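Local coordinates for gluconate kinase (PDB 3LL3), which probably phosphorylates a sugar or sugar acid such as gluconate or xylulose at the expense of ATP, as a member of the FGGY carbohydrate kinase family, at residues W305-L310 and E315-F320; M368-I373 and S406-Q411. All blocks are in the same frame, centred on the assembly; numbering follows the deposited sequence.

In the fold
Both contacts lie in the C-terminal FGGY domain, part of the actin-like ATPase clan, on the same side of the chain's centre. They come in series: interaction 1 pairs the neighbouring helices 300-311 and 317-325 and is complete before interaction 2 joins helix 365-388 to helix 407-417. Their centres are 12 Å apart, and they touch directly. The Phe320 ring of interaction 1 meets Ile373 of interaction 2, Phe320 CE1 lying 3.6 Å from Ile373 CD1, while Ala306 and Leu310 pack on helix 365-388. The two contacts thus join four helices of this domain near the nucleotide, with Pro317 against the adenine and the side chain of Val409 about 5 Å from the bound ATP.

Interaction 1: residues W305-L310 and E315-F320; sequences WARQTL and ETPQDF. With ATP (adenosine-5'-triphosphate), chain C.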
loop_
_atom_site.group_PDB
_atom_site.type_symbol
_atom_site.label_atom_id
_atom_site.label_comp_id
_atom_site.label_asym_id
_atom_site.label_seq_id
_atom_site.Cartn_x
_atom_site.Cartn_y
_atom_site.Cartn_z
ATOM N N TRP A 305 6.729 14.240 -1.576
ATOM C CA TRP A 305 7.056 12.957 -2.206
ATOM C C TRP A 305 5.944 12.491 -3.149
ATOM O O TRP A 305 6.217 12.076 -4.274
ATOM C CB TRP A 305 7.358 11.867 -1.171
ATOM C CG TRP A 305 7.398 10.491 -1.779
ATOM C CD1 TRP A 305 8.488 9.859 -2.325
ATOM C CD2 TRP A 305 6.298 9.575 -1.913
ATOM N NE1 TRP A 305 8.131 8.604 -2.777
ATOM C CE2 TRP A 305 6.795 8.409 -2.542
ATOM C CE3 TRP A 305 4.945 9.625 -1.553
ATOM C CZ2 TRP A 305 5.983 7.306 -2.825
ATOM C CZ3 TRP A 305 4.137 8.526 -1.839
ATOM C CH2 TRP A 305 4.662 7.380 -2.472
ATOM N N ALA A 306 4.697 12.552 -2.685
ATOM C CA ALA A 306 3.559 12.109 -3.494
ATOM C C ALA A 306 3.372 12.955 -4.747
ATOM O O ALA A 306 3.000 12.435 -5.798
ATOM C CB ALA A 306 2.278 12.092 -2.675
ATOM N N ARG A 307 3.633 14.254 -4.616
ATOM C CA ARG A 307 3.467 15.208 -5.708
ATOM C C ARG A 307 4.431 14.888 -6.842
ATOM O O ARG A 307 4.053 14.944 -8.015
ATOM C CB ARG A 307 3.692 16.645 -5.206
ATOM C CG ARG A 307 3.671 17.696 -6.298
ATOM C CD ARG A 307 3.887 19.103 -5.751
ATOM N NE ARG A 307 5.249 19.299 -5.263
ATOM C CZ ARG A 307 6.342 19.181 -6.018
ATOM N NH1 ARG A 307 6.246 18.860 -7.301
ATOM N NH2 ARG A 307 7.542 19.375 -5.488
ATOM N N GLN A 308 5.666 14.548 -6.479
ATOM C CA GLN A 308 6.703 14.210 -7.448
ATOM C C GLN A 308 6.615 12.780 -7.968
ATOM O O GLN A 308 7.072 12.494 -9.072
ATOM C CB GLN A 308 8.085 14.365 -6.819
ATOM C CG GLN A 308 8.515 15.794 -6.520
ATOM C CD GLN A 308 10.004 15.874 -6.257
ATOM O OE1 GLN A 308 10.446 15.945 -5.100
ATOM N NE2 GLN A 308 10.795 15.820 -7.333
ATOM N N THR A 309 6.062 11.878 -7.164
ATOM C CA THR A 309 6.091 10.452 -7.482
ATOM C C THR A 309 4.821 10.006 -8.194
ATOM O O THR A 309 4.889 9.292 -9.190
ATOM C CB THR A 309 6.317 9.604 -6.218
ATOM O OG1 THR A 309 7.594 9.922 -5.672
ATOM C CG2 THR A 309 6.269 8.117 -6.526
ATOM N N LEU A 310 3.672 10.440 -7.687
ATOM C CA LEU A 310 2.402 10.069 -8.294
ATOM C C LEU A 310 2.254 10.758 -9.635
ATOM O O LEU A 310 1.622 10.218 -10.528
ATOM C CB LEU A 310 1.205 10.403 -7.394
ATOM C CG LEU A 310 0.935 9.417 -6.256
ATOM C CD1 LEU A 310 2.209 9.226 -5.495
ATOM C CD2 LEU A 310 -0.149 9.886 -5.310
ATOM N N GLU A 315 4.409 18.949 -11.554
ATOM C CA GLU A 315 3.132 19.089 -10.898
ATOM C C GLU A 315 3.245 20.049 -9.724
ATOM O O GLU A 315 4.017 19.780 -8.806
ATOM C CB GLU A 315 2.753 17.738 -10.331
ATOM C CG GLU A 315 1.319 17.650 -9.945
ATOM C CD GLU A 315 0.438 17.428 -11.148
ATOM O OE1 GLU A 315 0.958 17.384 -12.295
ATOM O OE2 GLU A 315 -0.780 17.286 -10.933
ATOM N N THR A 316 2.477 21.140 -9.731
ATOM C CA THR A 316 2.485 22.098 -8.614
ATOM C C THR A 316 1.676 21.545 -7.441
ATOM O O THR A 316 0.867 20.646 -7.626
ATOM C CB THR A 316 1.897 23.489 -9.014
ATOM O OG1 THR A 316 0.510 23.351 -9.353
ATOM C CG2 THR A 316 2.650 24.085 -10.189
ATOM N N PRO A 317 1.910 22.061 -6.223
ATOM C CA PRO A 317 1.059 21.661 -5.099
ATOM C C PRO A 317 -0.413 21.889 -5.411
ATOM O O PRO A 317 -1.255 21.030 -5.126
ATOM C CB PRO A 317 1.518 22.601 -3.985
ATOM C CG PRO A 317 2.976 22.789 -4.262
ATOM C CD PRO A 317 3.111 22.788 -5.771
ATOM N N GLN A 318 -0.725 23.042 -6.000
ATOM C CA GLN A 318 -2.101 23.348 -6.382
ATOM C C GLN A 318 -2.681 22.334 -7.376
ATOM O O GLN A 318 -3.829 21.920 -7.244
ATOM C CB GLN A 318 -2.212 24.765 -6.949
ATOM C CG GLN A 318 -3.643 25.241 -7.047
ATOM C CD GLN A 318 -4.373 25.086 -5.739
ATOM O OE1 GLN A 318 -3.877 25.498 -4.691
ATOM N NE2 GLN A 318 -5.552 24.477 -5.783
ATOM N N ASP A 319 -1.893 21.940 -8.371
ATOM C CA ASP A 319 -2.342 20.926 -9.332
ATOM C C ASP A 319 -2.718 19.644 -8.575
ATOM O O ASP A 319 -3.747 19.024 -8.840
ATOM C CB ASP A 319 -1.245 20.596 -10.361
ATOM C CG ASP A 319 -0.954 21.739 -11.331
ATOM O OD1 ASP A 319 -1.830 22.601 -11.533
ATOM O OD2 ASP A 319 0.161 21.766 -11.902
ATOM N N PHE A 320 -1.857 19.246 -7.637
ATOM C CA PHE A 320 -2.082 18.034 -6.860
ATOM C C PHE A 320 -3.377 18.144 -6.080
ATOM O O PHE A 320 -4.208 17.242 -6.115
ATOM C CB PHE A 320 -0.910 17.827 -5.894
ATOM C CG PHE A 320 -0.926 16.508 -5.171
ATOM C CD1 PHE A 320 -1.781 16.292 -4.113
ATOM C CD2 PHE A 320 -0.056 15.503 -5.526
ATOM C CE1 PHE A 320 -1.781 15.096 -3.424
ATOM C CE2 PHE A 320 -0.053 14.285 -4.836
ATOM C CZ PHE A 320 -0.919 14.092 -3.786
HETATM P PG ATP C . 9.746 26.853 8.334
HETATM O O1G ATP C . 9.964 27.306 6.749
HETATM O O2G ATP C . 8.803 27.971 9.123
HETATM O O3G ATP C . 11.045 26.703 8.985
HETATM P PB ATP C . 8.892 24.438 7.051
HETATM O O1B ATP C . 8.127 23.064 7.532
HETATM O O2B ATP C . 10.219 24.163 6.513
HETATM O O3B ATP C . 8.956 25.404 8.399
HETATM P PA ATP C . 6.444 25.284 5.630
HETATM O O1A ATP C . 5.523 25.506 6.967
HETATM O O2A ATP C . 6.222 26.315 4.625
HETATM O O3A ATP C . 8.085 25.265 5.860
HETATM O "O5'" ATP C . 5.975 23.845 4.985
HETATM C "C5'" ATP C . 6.738 23.307 3.931
HETATM C "C4'" ATP C . 5.899 22.269 3.225
HETATM O "O4'" ATP C . 4.681 22.676 2.622
HETATM C "C3'" ATP C . 6.550 21.213 2.282
HETATM O "O3'" ATP C . 6.893 20.007 2.897
HETATM C "C2'" ATP C . 5.589 21.167 1.038
HETATM O "O2'" ATP C . 5.501 19.895 0.456
HETATM C "C1'" ATP C . 4.326 21.730 1.650
HETATM N N9 ATP C . 3.495 22.473 0.713
HETATM C C8 ATP C . 3.859 23.480 -0.104
HETATM N N7 ATP C . 2.668 23.952 -0.723
HETATM C C5 ATP C . 1.584 23.194 -0.224
HETATM C C6 ATP C . 0.193 23.236 -0.475
HETATM N N6 ATP C . -0.339 24.238 -1.389
HETATM N N1 ATP C . -0.630 22.390 0.155
HETATM C C2 ATP C . -0.145 21.463 1.049
HETATM N N3 ATP C . 1.218 21.429 1.287
HETATM C C4 ATP C . 2.058 22.291 0.648
#
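Arg307 and Phe320 mark the closest backbone approach, 6.3 Å between their CA atoms, where helix 300-311 meets the first turn of helix 317-325. A capping box starts that turn: Asp319 N donates to Thr316 OG1 (3.0 Å) and Thr316 N to Asp319 OD2, the latter from above the carboxylate plane. Arg307 makes the polar link. Its chain runs out straight and then bends at chi3 (69°), bringing NH1 to the backbone O of Glu315 at 2.8 Å; the carbonyl points almost straight at NH1, but the oxygen sits somewhat out of the guanidinium plane and the N-H...O angle is only 136°. On the way, Arg307 CD passes Pro317 CD at 3.8 Å. Replacing Arg307 with alanine would probably leave the Glu315 carbonyl without this donor and uncover one side of the Pro317 ring. Pro317 CB also reaches ATP N6 (3.6 Å), which puts the arginine in the second shell of the adenine pocket. Phe320 reaches the other helix with its CD2-CE2-CZ side, CD2 lying 3.5 Å from Arg307 CA and CE2 3.9 Å from Ala306 CB. Beyond this ring, Ala369 and Ile373 of helix 365-388 add cover, and Phe303 of helix 300-311 meets it edge-to-face.

Interaction 2: residues M368-I373 and S406-Q411; sequences MARAVI and SDFVRQ
Helix-helix packing in the C-terminal domain of the actin-like ATPase fold brings Arg370 and Ile373 of helix 365-388 against Phe408 and Val409, in the first turn of helix 407-417. The axes of the two segments come no nearer than 12.3 Å and cross at -55°, so long side chains bridge the interval. Arg370 and Phe408 reach in from either helix. With CG anti to the backbone N (chi1 170°), the Phe408 ring extends toward helix 365-388 and offers its far edge. CZ of that edge stands 3.8 Å above the guanidinium plane of Arg370, over its centre, and the two planes are 83° apart. The ring edge thus meets the guanidinium face, unlike a cation-pi stack, in which the cation would lie over the ring. Arg370 is buried, and a salt bridge from its NH1 to Glu374 probably offsets its charge and helps to fix the group under the phenylalanine. At another point of the same ring edge, Ile373 CD1 lies 4.0 Å from Phe408 CE2. Phe320 and Ala324 of helix 317-325 also touch Ile373, and Gln325 touches Phe408, so this third helix helps fill the interval. Ile373 CG2 turns to Val409 CG2 at 4.2 Å. Val409 also belongs to the helix cap: its backbone N donates to OG of the N-cap residue Ser406 in a nearly straight bond of 3.0 Å.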
loop_
_atom_site.group_PDB
_atom_site.type_symbol
_atom_site.label_atom_id
_atom_site.label_comp_id
_atom_site.label_asym_id
_atom_site.label_seq_id
_atom_site.Cartn_x
_atom_site.Cartn_y
_atom_site.Cartn_z
HETATM N N MSE A 368 -5.720 8.045 -5.233
HETATM C CA MSE A 368 -4.415 7.888 -4.592
HETATM C C MSE A 368 -3.906 9.202 -4.057
HETATM O O MSE A 368 -3.375 9.239 -2.957
HETATM C CB MSE A 368 -3.390 7.252 -5.515
HETATM C CG MSE A 368 -3.843 5.833 -5.924
HETATM SE SE MSE A 368 -2.496 4.899 -6.950
HETATM C CE MSE A 368 -1.228 4.452 -5.506
ATOM N N ALA A 369 -4.092 10.273 -4.833
ATOM C CA ALA A 369 -3.680 11.612 -4.424
ATOM C C ALA A 369 -4.385 11.997 -3.141
ATOM O O ALA A 369 -3.758 12.465 -2.197
ATOM C CB ALA A 369 -3.990 12.645 -5.522
ATOM N N ARG A 370 -5.698 11.800 -3.111
ATOM C CA ARG A 370 -6.463 12.203 -1.950
ATOM C C ARG A 370 -6.160 11.332 -0.737
ATOM O O ARG A 370 -6.137 11.825 0.384
ATOM C CB ARG A 370 -7.972 12.238 -2.223
ATOM C CG ARG A 370 -8.677 12.953 -1.098
ATOM C CD ARG A 370 -10.133 12.635 -0.952
ATOM N NE ARG A 370 -10.940 13.656 -1.560
ATOM C CZ ARG A 370 -11.708 14.523 -0.909
ATOM N NH1 ARG A 370 -11.827 14.505 0.409
ATOM N NH2 ARG A 370 -12.380 15.399 -1.606
ATOM N N ALA A 371 -5.948 10.039 -0.959
ATOM C CA ALA A 371 -5.614 9.136 0.134
ATOM C C ALA A 371 -4.343 9.588 0.827
ATOM O O ALA A 371 -4.221 9.431 2.037
ATOM C CB ALA A 371 -5.459 7.676 -0.359
ATOM N N VAL A 372 -3.393 10.124 0.064
ATOM C CA VAL A 372 -2.145 10.606 0.653
ATOM C C VAL A 372 -2.454 11.749 1.622
ATOM O O VAL A 372 -2.013 11.742 2.775
ATOM C CB VAL A 372 -1.141 11.097 -0.413
ATOM C CG1 VAL A 372 -0.007 11.892 0.248
ATOM C CG2 VAL A 372 -0.591 9.917 -1.248
ATOM N N ILE A 373 -3.248 12.712 1.157
ATOM C CA ILE A 373 -3.581 13.873 1.981
ATOM C C ILE A 373 -4.366 13.443 3.205
ATOM O O ILE A 373 -4.093 13.900 4.316
ATOM C CB ILE A 373 -4.384 14.931 1.194
ATOM C CG1 ILE A 373 -3.496 15.555 0.122
ATOM C CG2 ILE A 373 -4.855 16.040 2.140
ATOM C CD1 ILE A 373 -4.264 16.237 -1.010
ATOM N N SER A 406 -3.923 25.550 1.951
ATOM C CA SER A 406 -5.142 25.552 1.163
ATOM C C SER A 406 -6.392 25.426 2.020
ATOM O O SER A 406 -6.381 24.778 3.058
ATOM C CB SER A 406 -5.116 24.394 0.170
ATOM O OG SER A 406 -5.285 23.182 0.881
ATOM N N ASP A 407 -7.478 26.042 1.564
ATOM C CA ASP A 407 -8.790 25.813 2.152
ATOM C C ASP A 407 -9.187 24.339 2.171
ATOM O O ASP A 407 -9.893 23.888 3.064
ATOM C CB ASP A 407 -9.864 26.579 1.367
ATOM C CG ASP A 407 -9.888 28.036 1.707
ATOM O OD1 ASP A 407 -9.132 28.459 2.612
ATOM O OD2 ASP A 407 -10.671 28.754 1.066
ATOM N N PHE A 408 -8.799 23.601 1.143
ATOM C CA PHE A 408 -9.177 22.203 1.064
ATOM C C PHE A 408 -8.572 21.418 2.260
ATOM O O PHE A 408 -9.258 20.668 2.967
ATOM C CB PHE A 408 -8.721 21.616 -0.275
ATOM C CG PHE A 408 -8.854 20.116 -0.354
ATOM C CD1 PHE A 408 -10.096 19.514 -0.253
ATOM C CD2 PHE A 408 -7.737 19.313 -0.530
ATOM C CE1 PHE A 408 -10.223 18.121 -0.309
ATOM C CE2 PHE A 408 -7.851 17.926 -0.604
ATOM C CZ PHE A 408 -9.094 17.327 -0.488
ATOM N N VAL A 409 -7.289 21.612 2.490
ATOM C CA VAL A 409 -6.636 20.900 3.598
ATOM C C VAL A 409 -7.136 21.403 4.954
ATOM O O VAL A 409 -7.349 20.626 5.868
ATOM C CB VAL A 409 -5.106 20.969 3.496
ATOM C CG1 VAL A 409 -4.415 20.368 4.757
ATOM C CG2 VAL A 409 -4.652 20.230 2.239
ATOM N N ARG A 410 -7.355 22.705 5.074
ATOM C CA ARG A 410 -7.887 23.245 6.318
ATOM C C ARG A 410 -9.217 22.598 6.648
ATOM O O ARG A 410 -9.444 22.162 7.778
ATOM C CB ARG A 410 -8.017 24.766 6.228
ATOM C CG ARG A 410 -6.672 25.465 6.235
ATOM C CD ARG A 410 -6.774 26.903 5.782
ATOM N NE ARG A 410 -5.482 27.574 5.885
ATOM C CZ ARG A 410 -5.306 28.878 5.692
ATOM N NH1 ARG A 410 -6.348 29.645 5.370
ATOM N NH2 ARG A 410 -4.099 29.419 5.820
ATOM N N GLN A 411 -10.093 22.514 5.649
ATOM C CA GLN A 411 -11.419 21.955 5.862
ATOM C C GLN A 411 -11.364 20.466 6.133
ATOM O O GLN A 411 -12.133 19.921 6.946
ATOM C CB GLN A 411 -12.328 22.233 4.646
ATOM C CG GLN A 411 -13.761 21.796 4.875
ATOM C CD GLN A 411 -14.423 22.587 5.995
ATOM O OE1 GLN A 411 -15.015 22.018 6.915
ATOM N NE2 GLN A 411 -14.303 23.904 5.931
#